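Local coordinates for protein inner kinetochore subunit cnp3 (Schizosaccharomyces pombe, PDB 6O2D) that serves, as a component of the inner kinetochore at centromeric DNA, as an adaptor for outer kinetochore assembly in chromosome segregation, represented here by its dimeric cupin domain, at residues P64-G69 / Y136-T141; V70-A75 / A132-Y137; E99-A104 / Y122-N127. All coordinates share one frame; numbering follows the deposited sequence.

In the fold
Contacts 1 and 2 are successive lengths of one antiparallel strand pair, 66-73 with 133-140, and share Y136 and Y137; their centres lie about 16 Å apart. Contact 1 is mostly buried, close to the middle of the chain, and its F66 and Y136 reach the second subunit. Contact 2 is farther out and partly buried, with apolar packing on one face, and V70 beside a charged pair on the other. Contact 3 joins strands 98-102 and 122-127 of a different sheet, also partly buried; a weak hydroxyl pair and an asparagine side chain supplement its backbone bonds. Contacts 2 and 3 touch, with the selenomethionine M73 meeting I125, whereas contacts 1 and 3 stay about 8 Å apart at their nearest atoms.

Contact 1: P64-G69 / Y136-T141; sequences PSFAAG and YYTHAT
G69 O accepts the backbone N-H of Y137 at 2.9 Å (G69 O to Y137 N), with 166° at the hydrogen, while the CA-H of Y136 makes a weaker contact with the same oxygen. G69 N returns a bond to Y137 O, which closes a hydrogen-bonded antiparallel pair; A67 and H139 form the next, with H139 N 3.0 Å from A67 O. Between them, A68 faces T138 as a non-hydrogen-bonded pair whose CA atoms are 4.2 Å apart.

The ring of Y137 lies against the glycine backbone. CG of Y137 sits between its own N and carbonyl carbon (chi1 77°), which folds the ring over G69, and G69 CA stands 3.7 Å from the ring centroid in a CH-pi contact. On the same side of the sheet as the Y137 ring, A67 CB meets H139 at NE2, 3.3 Å away.

The opposite face carries F66, A68, Y136, T138 and A140. F66 reaches obliquely across the strands, bringing CE1 within 3.8 Å of T138 CB, with A140 CB more loosely at the ring edge. A68 CB lies 3.6 Å from Y136 OH, and that hydroxyl is hydrogen-bonded to S90 of the second subunit. F66 also packs on A140 of that subunit, so this face contributes to the dimer interface. The 168° between strand directions and the alternating pairs are those of a central antiparallel strand pair in a cupin beta sandwich.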
loop_
_atom_site.group_PDB
_atom_site.type_symbol
_atom_site.label_atom_id
_atom_site.label_comp_id
_atom_site.label_asym_id
_atom_site.label_seq_id
_atom_site.Cartn_x
_atom_site.Cartn_y
_atom_site.Cartn_z
ATOM N N PRO B 64 15.156 2.694 -1.963
ATOM C CA PRO B 64 14.445 3.975 -2.036
ATOM C C PRO B 64 13.077 3.915 -2.721
ATOM O O PRO B 64 12.458 4.958 -2.908
ATOM C CB PRO B 64 15.404 4.848 -2.845
ATOM C CG PRO B 64 16.133 3.878 -3.739
ATOM C CD PRO B 64 16.078 2.507 -3.100
ATOM N N SER B 65 12.602 2.726 -3.087
ATOM C CA SER B 65 11.437 2.632 -3.963
ATOM C C SER B 65 10.092 2.613 -3.231
ATOM O O SER B 65 9.094 3.074 -3.799
ATOM C CB SER B 65 11.577 1.396 -4.867
ATOM O OG SER B 65 10.916 0.261 -4.337
ATOM N N PHE B 66 10.016 2.094 -2.003
ATOM C CA PHE B 66 8.718 1.896 -1.361
ATOM C C PHE B 66 8.839 2.052 0.148
ATOM O O PHE B 66 9.838 1.641 0.740
ATOM C CB PHE B 66 8.164 0.513 -1.724
ATOM C CG PHE B 66 6.926 0.112 -0.960
ATOM C CD1 PHE B 66 5.664 0.415 -1.455
ATOM C CD2 PHE B 66 7.024 -0.614 0.228
ATOM C CE1 PHE B 66 4.517 0.031 -0.770
ATOM C CE2 PHE B 66 5.886 -0.997 0.923
ATOM C CZ PHE B 66 4.627 -0.672 0.421
ATOM N N ALA B 67 7.815 2.645 0.762
ATOM C CA ALA B 67 7.704 2.724 2.216
ATOM C C ALA B 67 6.228 2.680 2.591
ATOM O O ALA B 67 5.367 3.073 1.799
ATOM C CB ALA B 67 8.364 3.989 2.776
ATOM N N ALA B 68 5.935 2.182 3.795
ATOM C CA ALA B 68 4.553 2.110 4.263
ATOM C C ALA B 68 4.483 2.260 5.780
ATOM O O ALA B 68 5.422 1.905 6.503
ATOM C CB ALA B 68 3.885 0.802 3.827
ATOM N N GLY B 69 3.349 2.764 6.253
ATOM C CA GLY B 69 3.186 2.989 7.672
ATOM C C GLY B 69 1.747 3.258 8.055
ATOM O O GLY B 69 0.820 2.995 7.286
ATOM N N TYR B 136 -3.724 3.465 6.922
ATOM C CA TYR B 136 -2.577 2.745 6.388
ATOM C C TYR B 136 -2.092 3.457 5.129
ATOM O O TYR B 136 -2.853 3.590 4.164
ATOM C CB TYR B 136 -2.956 1.296 6.078
ATOM C CG TYR B 136 -1.875 0.541 5.356
ATOM C CD1 TYR B 136 -0.678 0.245 5.991
ATOM C CD2 TYR B 136 -2.042 0.130 4.043
ATOM C CE1 TYR B 136 0.315 -0.446 5.349
ATOM C CE2 TYR B 136 -1.040 -0.566 3.388
ATOM C CZ TYR B 136 0.132 -0.847 4.049
ATOM O OH TYR B 136 1.139 -1.528 3.415
ATOM N N TYR B 137 -0.842 3.915 5.131
ATOM C CA TYR B 137 -0.312 4.651 3.990
ATOM C C TYR B 137 0.824 3.888 3.324
ATOM O O TYR B 137 1.558 3.132 3.968
ATOM C CB TYR B 137 0.180 6.057 4.389
ATOM C CG TYR B 137 1.529 6.111 5.094
ATOM C CD1 TYR B 137 2.724 6.124 4.376
ATOM C CD2 TYR B 137 1.605 6.178 6.481
ATOM C CE1 TYR B 137 3.955 6.167 5.021
ATOM C CE2 TYR B 137 2.831 6.238 7.137
ATOM C CZ TYR B 137 4.000 6.224 6.404
ATOM O OH TYR B 137 5.216 6.279 7.057
ATOM N N THR B 138 0.955 4.098 2.018
ATOM C CA THR B 138 2.120 3.668 1.263
ATOM C C THR B 138 2.513 4.817 0.351
ATOM O O THR B 138 1.645 5.515 -0.178
ATOM C CB THR B 138 1.844 2.394 0.437
ATOM O OG1 THR B 138 1.017 2.713 -0.683
ATOM C CG2 THR B 138 1.126 1.332 1.281
ATOM N N HIS B 139 3.814 5.018 0.171
ATOM C CA HIS B 139 4.293 5.877 -0.899
ATOM C C HIS B 139 5.378 5.153 -1.677
ATOM O O HIS B 139 6.078 4.286 -1.145
ATOM C CB HIS B 139 4.793 7.251 -0.399
ATOM C CG HIS B 139 5.933 7.187 0.562
ATOM N ND1 HIS B 139 5.765 7.337 1.922
ATOM C CD2 HIS B 139 7.264 7.038 0.362
ATOM C CE1 HIS B 139 6.939 7.253 2.521
ATOM N NE2 HIS B 139 7.866 7.071 1.597
ATOM N N ALA B 140 5.423 5.441 -2.976
ATOM C CA ALA B 140 6.304 4.761 -3.910
ATOM C C ALA B 140 6.781 5.760 -4.953
ATOM O O ALA B 140 6.127 6.770 -5.225
ATOM C CB ALA B 140 5.603 3.568 -4.575
ATOM N N THR B 141 7.928 5.459 -5.554
ATOM C CA THR B 141 8.488 6.334 -6.569
ATOM C C THR B 141 9.199 5.482 -7.611
ATOM O O THR B 141 9.573 4.333 -7.355
ATOM C CB THR B 141 9.432 7.375 -5.952
ATOM O OG1 THR B 141 9.991 8.198 -6.986
ATOM C CG2 THR B 141 10.546 6.690 -5.162
#

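Contact 2: V70-A75 / A132-Y137; sequences VVEMPA and AVRLYY
V70, L135 and the selenomethionine M73 lose the most surface across this contact. V70 lies over the carbonyl of L135: its CG2 is 3.4 Å from L135 O, and its CA-H makes a contact with that same oxygen. The main grip on L135 O comes from V71 N at 2.9 Å, with 162° at the hydrogen. CG2 of V70 also meets the aliphatic CG of R134 at 4.0 Å, and the backbone N of V70 comes close to CE2 of Y137. Beyond the strand pair, the V70 side chain is covered by L59 and by L41, V44 and L46 from loops.

L135 and M73 meet on the other face. The M73 chain bends at its last torsion (chi3 -75°), which brings CE to 3.7 Å from L135 CD1, while V133 CG1 borders CE more loosely. CG2 of V71 meets the Y137 ring 3.8 Å from its CD2, the side chains crossing at about a right angle. F91 and I93 of the neighbouring strand flank L135, while I125 and N127 of the other sheet meet M73 and V133, so this end of the face is turned to the second sheet. V133 N holds M73 O at 2.9 Å in the backbone framework.

E72 and R134 share the face of V70. Their salt bridge is long, 4.0 Å from E72 OE1 to R134 NH1, and the carboxylate and guanidinium planes stand 89° apart with no N-H aimed at the oxygen. E72 OE2 instead pairs with K55. The chemistry implies cohesion from backbone bonds and apolar packing; the E72-R134 attraction is probably electrostatic without a directed hydrogen bond, K55 being the stronger partner.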
loop_
_atom_site.group_PDB
_atom_site.type_symbol
_atom_site.label_atom_id
_atom_site.label_comp_id
_atom_site.label_asym_id
_atom_site.label_seq_id
_atom_site.Cartn_x
_atom_site.Cartn_y
_atom_site.Cartn_z
ATOM N N VAL B 70 1.579 3.795 9.265
ATOM C CA VAL B 70 0.266 4.102 9.813
ATOM C C VAL B 70 0.265 5.532 10.331
ATOM O O VAL B 70 1.243 5.992 10.934
ATOM C CB VAL B 70 -0.138 3.105 10.930
ATOM C CG1 VAL B 70 0.968 2.959 11.967
ATOM C CG2 VAL B 70 -1.455 3.517 11.597
ATOM N N VAL B 71 -0.833 6.237 10.055
ATOM C CA VAL B 71 -1.104 7.576 10.560
ATOM C C VAL B 71 -2.459 7.529 11.250
ATOM O O VAL B 71 -3.392 6.889 10.748
ATOM C CB VAL B 71 -1.100 8.639 9.430
ATOM C CG1 VAL B 71 -1.729 9.958 9.894
ATOM C CG2 VAL B 71 0.301 8.865 8.893
ATOM N N GLU B 72 -2.556 8.200 12.409
ATOM C CA GLU B 72 -3.805 8.422 13.133
ATOM C C GLU B 72 -4.048 9.916 13.283
ATOM O O GLU B 72 -3.104 10.681 13.477
ATOM C CB GLU B 72 -3.808 7.817 14.542
ATOM C CG GLU B 72 -5.130 8.040 15.244
ATOM C CD GLU B 72 -5.114 7.608 16.655
ATOM O OE1 GLU B 72 -4.617 6.491 16.903
ATOM O OE2 GLU B 72 -5.564 8.397 17.510
HETATM N N MSE B 73 -5.311 10.328 13.222
HETATM C CA MSE B 73 -5.644 11.735 13.397
HETATM C C MSE B 73 -6.706 11.908 14.472
HETATM O O MSE B 73 -7.810 11.366 14.366
HETATM C CB MSE B 73 -6.119 12.295 12.067
HETATM C CG MSE B 73 -4.956 12.419 11.126
HETATM SE SE MSE B 73 -5.389 13.346 9.511
HETATM C CE MSE B 73 -6.395 11.961 8.592
ATOM N N PRO B 74 -6.369 12.652 15.519
ATOM C CA PRO B 74 -7.337 12.906 16.591
ATOM C C PRO B 74 -8.535 13.691 16.077
ATOM O O PRO B 74 -8.588 14.149 14.935
ATOM C CB PRO B 74 -6.530 13.711 17.617
ATOM C CG PRO B 74 -5.083 13.499 17.239
ATOM C CD PRO B 74 -5.065 13.287 15.769
ATOM N N ALA B 75 -9.528 13.823 16.947
ATOM C CA ALA B 75 -10.733 14.563 16.606
ATOM C C ALA B 75 -10.406 16.027 16.356
ATOM O O ALA B 75 -9.655 16.650 17.112
ATOM C CB ALA B 75 -11.759 14.445 17.732
ATOM N N ALA B 132 -11.070 9.092 16.529
ATOM C CA ALA B 132 -9.807 9.280 15.824
ATOM C C ALA B 132 -9.780 8.455 14.545
ATOM O O ALA B 132 -10.318 7.348 14.485
ATOM C CB ALA B 132 -8.613 8.913 16.712
ATOM N N VAL B 133 -9.154 8.999 13.511
ATOM C CA VAL B 133 -9.032 8.307 12.235
ATOM C C VAL B 133 -7.667 7.650 12.217
ATOM O O VAL B 133 -6.696 8.211 12.735
ATOM C CB VAL B 133 -9.195 9.267 11.043
ATOM C CG1 VAL B 133 -8.821 8.555 9.735
ATOM C CG2 VAL B 133 -10.617 9.822 11.006
ATOM N N ARG B 134 -7.589 6.461 11.635
ATOM C CA ARG B 134 -6.360 5.693 11.605
ATOM C C ARG B 134 -6.232 5.271 10.142
ATOM O O ARG B 134 -7.200 4.761 9.552
ATOM C CB ARG B 134 -6.425 4.486 12.561
ATOM C CG ARG B 134 -5.417 3.385 12.251
ATOM C CD ARG B 134 -5.638 2.049 13.000
ATOM N NE ARG B 134 -5.971 2.103 14.434
ATOM C CZ ARG B 134 -5.159 2.527 15.398
ATOM N NH1 ARG B 134 -3.965 3.026 15.105
ATOM N NH2 ARG B 134 -5.576 2.511 16.658
ATOM N N LEU B 135 -5.057 5.520 9.533
ATOM C CA LEU B 135 -4.853 5.212 8.120
ATOM C C LEU B 135 -3.628 4.346 7.912
ATOM O O LEU B 135 -2.606 4.527 8.573
ATOM C CB LEU B 135 -4.685 6.473 7.276
ATOM C CG LEU B 135 -5.621 7.663 7.401
ATOM C CD1 LEU B 135 -4.878 8.951 7.013
ATOM C CD2 LEU B 135 -6.839 7.429 6.532
ATOM N N TYR B 136 -3.724 3.465 6.922
ATOM C CA TYR B 136 -2.577 2.745 6.388
ATOM C C TYR B 136 -2.092 3.457 5.129
ATOM O O TYR B 136 -2.853 3.590 4.164
ATOM C CB TYR B 136 -2.956 1.296 6.078
ATOM C CG TYR B 136 -1.875 0.541 5.356
ATOM C CD1 TYR B 136 -0.678 0.245 5.991
ATOM C CD2 TYR B 136 -2.042 0.130 4.043
ATOM C CE1 TYR B 136 0.315 -0.446 5.349
ATOM C CE2 TYR B 136 -1.040 -0.566 3.388
ATOM C CZ TYR B 136 0.132 -0.847 4.049
ATOM O OH TYR B 136 1.139 -1.528 3.415
ATOM N N TYR B 137 -0.842 3.915 5.131
ATOM C CA TYR B 137 -0.312 4.651 3.990
ATOM C C TYR B 137 0.824 3.888 3.324
ATOM O O TYR B 137 1.558 3.132 3.968
ATOM C CB TYR B 137 0.180 6.057 4.389
ATOM C CG TYR B 137 1.529 6.111 5.094
ATOM C CD1 TYR B 137 2.724 6.124 4.376
ATOM C CD2 TYR B 137 1.605 6.178 6.481
ATOM C CE1 TYR B 137 3.955 6.167 5.021
ATOM C CE2 TYR B 137 2.831 6.238 7.137
ATOM C CZ TYR B 137 4.000 6.224 6.404
ATOM O OH TYR B 137 5.216 6.279 7.057
#

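Contact 3: E99-A104 / Y122-N127; sequences EVTVNA and YYSIKN
V100 overlaps the S124 carbonyl, its CG2 3.2 Å from S124 O, and its CB rests 4.2 Å from CG2 of I125. CG2 of V100 is trans to the backbone N, which points that methyl across the strand boundary. With V102 and Y123, these two residues make one face of the sheet; F107 and F115 pack on the valines and V117 on Y123, so this face looks into the sandwich.

T101 and S124 lie on the other face as a hydrogen-bonded pair, with S124 N 3.0 Å from T101 O. Their side chains meet as well: T101 OG1 donates to S124 OG at 3.4 Å, a weak bond. E99 and K126 pair further along, E99 N lying 3.0 Å from K126 O, while their charged ends do not meet.

Past V102, regular strand gives way to a turn, but N103 and Y122 remain bonded. The N103 side chain takes over where the regular pairing ends: OD1 accepts the N-H of Y122 at 2.9 Å (N103 OD1 to Y122 N), with 164° at the hydrogen and the donor tilted from the amide plane. N103 N reciprocates to Y122 O at 3.1 Å. The same OD1 lies near the edge of the Y122 ring. ND2 is bonded to N121, and this bond together with that from Y122 N to OD1 should fix the amide's rotation. Replacing N103 with an alanine would probably leave Y122 N without this acceptor and N121 without its amide donor, loosening the strand end. The positive phi of N103 (58°) and of A104 suits a tight turn into strand 105-109. Antiparallel pairing at 172°, with one face packed inward, is characteristic of a sheet of the cupin jelly-roll sandwich.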
loop_
_atom_site.group_PDB
_atom_site.type_symbol
_atom_site.label_atom_id
_atom_site.label_comp_id
_atom_site.label_asym_id
_atom_site.label_seq_id
_atom_site.Cartn_x
_atom_site.Cartn_y
_atom_site.Cartn_z
ATOM N N GLU B 99 -12.470 14.179 5.475
ATOM C CA GLU B 99 -12.731 14.900 4.237
ATOM C C GLU B 99 -11.386 15.274 3.638
ATOM O O GLU B 99 -10.555 15.910 4.301
ATOM C CB GLU B 99 -13.572 16.146 4.482
ATOM C CG GLU B 99 -13.902 16.951 3.237
ATOM C CD GLU B 99 -13.695 18.443 3.445
ATOM O OE1 GLU B 99 -14.155 19.243 2.605
ATOM O OE2 GLU B 99 -13.062 18.824 4.448
ATOM N N VAL B 100 -11.172 14.871 2.394
ATOM C CA VAL B 100 -9.875 15.013 1.759
ATOM C C VAL B 100 -10.001 15.770 0.439
ATOM O O VAL B 100 -10.964 15.579 -0.312
ATOM C CB VAL B 100 -9.210 13.630 1.593
ATOM C CG1 VAL B 100 -10.202 12.650 1.038
ATOM C CG2 VAL B 100 -7.987 13.724 0.704
ATOM N N THR B 101 -9.045 16.677 0.206
ATOM C CA THR B 101 -8.810 17.392 -1.049
ATOM C C THR B 101 -7.613 16.858 -1.809
ATOM O O THR B 101 -6.491 16.807 -1.278
ATOM C CB THR B 101 -8.654 18.906 -0.871
ATOM O OG1 THR B 101 -9.484 19.430 0.183
ATOM C CG2 THR B 101 -8.506 19.701 -2.238
ATOM N N VAL B 102 -7.871 16.476 -3.059
ATOM C CA VAL B 102 -6.827 16.196 -4.026
ATOM C C VAL B 102 -7.055 17.155 -5.179
ATOM O O VAL B 102 -7.999 16.974 -5.956
ATOM C CB VAL B 102 -6.848 14.737 -4.511
ATOM C CG1 VAL B 102 -5.757 14.496 -5.544
ATOM C CG2 VAL B 102 -6.728 13.789 -3.350
ATOM N N ASN B 103 -6.195 18.174 -5.297
ATOM C CA ASN B 103 -6.208 19.116 -6.429
ATOM C C ASN B 103 -7.553 19.830 -6.590
ATOM O O ASN B 103 -8.145 19.858 -7.673
ATOM C CB ASN B 103 -5.802 18.420 -7.730
ATOM C CG ASN B 103 -4.319 18.124 -7.777
ATOM O OD1 ASN B 103 -3.556 18.584 -6.918
ATOM N ND2 ASN B 103 -3.897 17.361 -8.777
ATOM N N ALA B 104 -8.034 20.416 -5.496
ATOM C CA ALA B 104 -9.248 21.229 -5.456
ATOM C C ALA B 104 -10.515 20.447 -5.798
ATOM O O ALA B 104 -11.561 21.058 -6.044
ATOM C CB ALA B 104 -9.133 22.463 -6.367
ATOM N N TYR B 122 -1.330 17.833 -5.151
ATOM C CA TYR B 122 -1.476 18.384 -3.809
ATOM C C TYR B 122 -2.615 17.701 -3.059
ATOM O O TYR B 122 -3.641 17.356 -3.655
ATOM C CB TYR B 122 -1.712 19.906 -3.891
ATOM C CG TYR B 122 -0.622 20.601 -4.678
ATOM C CD1 TYR B 122 -0.701 20.728 -6.059
ATOM C CD2 TYR B 122 0.516 21.077 -4.044
ATOM C CE1 TYR B 122 0.311 21.329 -6.777
ATOM C CE2 TYR B 122 1.531 21.677 -4.753
ATOM C CZ TYR B 122 1.424 21.803 -6.117
ATOM O OH TYR B 122 2.436 22.413 -6.820
ATOM N N TYR B 123 -2.443 17.508 -1.750
ATOM C CA TYR B 123 -3.469 16.837 -0.967
ATOM C C TYR B 123 -3.526 17.422 0.435
ATOM O O TYR B 123 -2.536 17.951 0.946
ATOM C CB TYR B 123 -3.245 15.319 -0.886
ATOM C CG TYR B 123 -2.244 14.880 0.162
ATOM C CD1 TYR B 123 -0.877 14.990 -0.067
ATOM C CD2 TYR B 123 -2.664 14.340 1.372
ATOM C CE1 TYR B 123 0.041 14.587 0.878
ATOM C CE2 TYR B 123 -1.751 13.926 2.327
ATOM C CZ TYR B 123 -0.400 14.054 2.074
ATOM O OH TYR B 123 0.513 13.651 3.021
ATOM N N SER B 124 -4.710 17.328 1.042
ATOM C CA SER B 124 -4.934 17.693 2.433
ATOM C C SER B 124 -5.996 16.761 3.004
ATOM O O SER B 124 -6.799 16.191 2.264
ATOM C CB SER B 124 -5.369 19.161 2.563
ATOM O OG SER B 124 -6.718 19.326 2.157
ATOM N N ILE B 125 -5.973 16.572 4.324
ATOM C CA ILE B 125 -6.924 15.689 5.003
ATOM C C ILE B 125 -7.374 16.339 6.306
ATOM O O ILE B 125 -6.564 16.911 7.043
ATOM C CB ILE B 125 -6.357 14.285 5.298
ATOM C CG1 ILE B 125 -5.359 13.832 4.231
ATOM C CG2 ILE B 125 -7.509 13.281 5.367
ATOM C CD1 ILE B 125 -4.702 12.512 4.552
ATOM N N LYS B 126 -8.661 16.214 6.609
ATOM C CA LYS B 126 -9.242 16.745 7.838
ATOM C C LYS B 126 -10.114 15.685 8.499
ATOM O O LYS B 126 -10.839 14.961 7.812
ATOM C CB LYS B 126 -10.080 18.000 7.550
ATOM C CG LYS B 126 -9.549 19.272 8.178
ATOM C CD LYS B 126 -9.744 20.447 7.243
ATOM C CE LYS B 126 -9.250 21.746 7.860
ATOM N NZ LYS B 126 -9.066 22.829 6.869
ATOM N N ASN B 127 -9.999 15.549 9.819
ATOM C CA ASN B 127 -10.881 14.662 10.574
ATOM C C ASN B 127 -12.218 15.359 10.833
ATOM O O ASN B 127 -12.277 16.351 11.572
ATOM C CB ASN B 127 -10.218 14.245 11.887
ATOM C CG ASN B 127 -10.890 13.036 12.533
ATOM O OD1 ASN B 127 -12.073 12.769 12.301
ATOM N ND2 ASN B 127 -10.132 12.294 13.334
#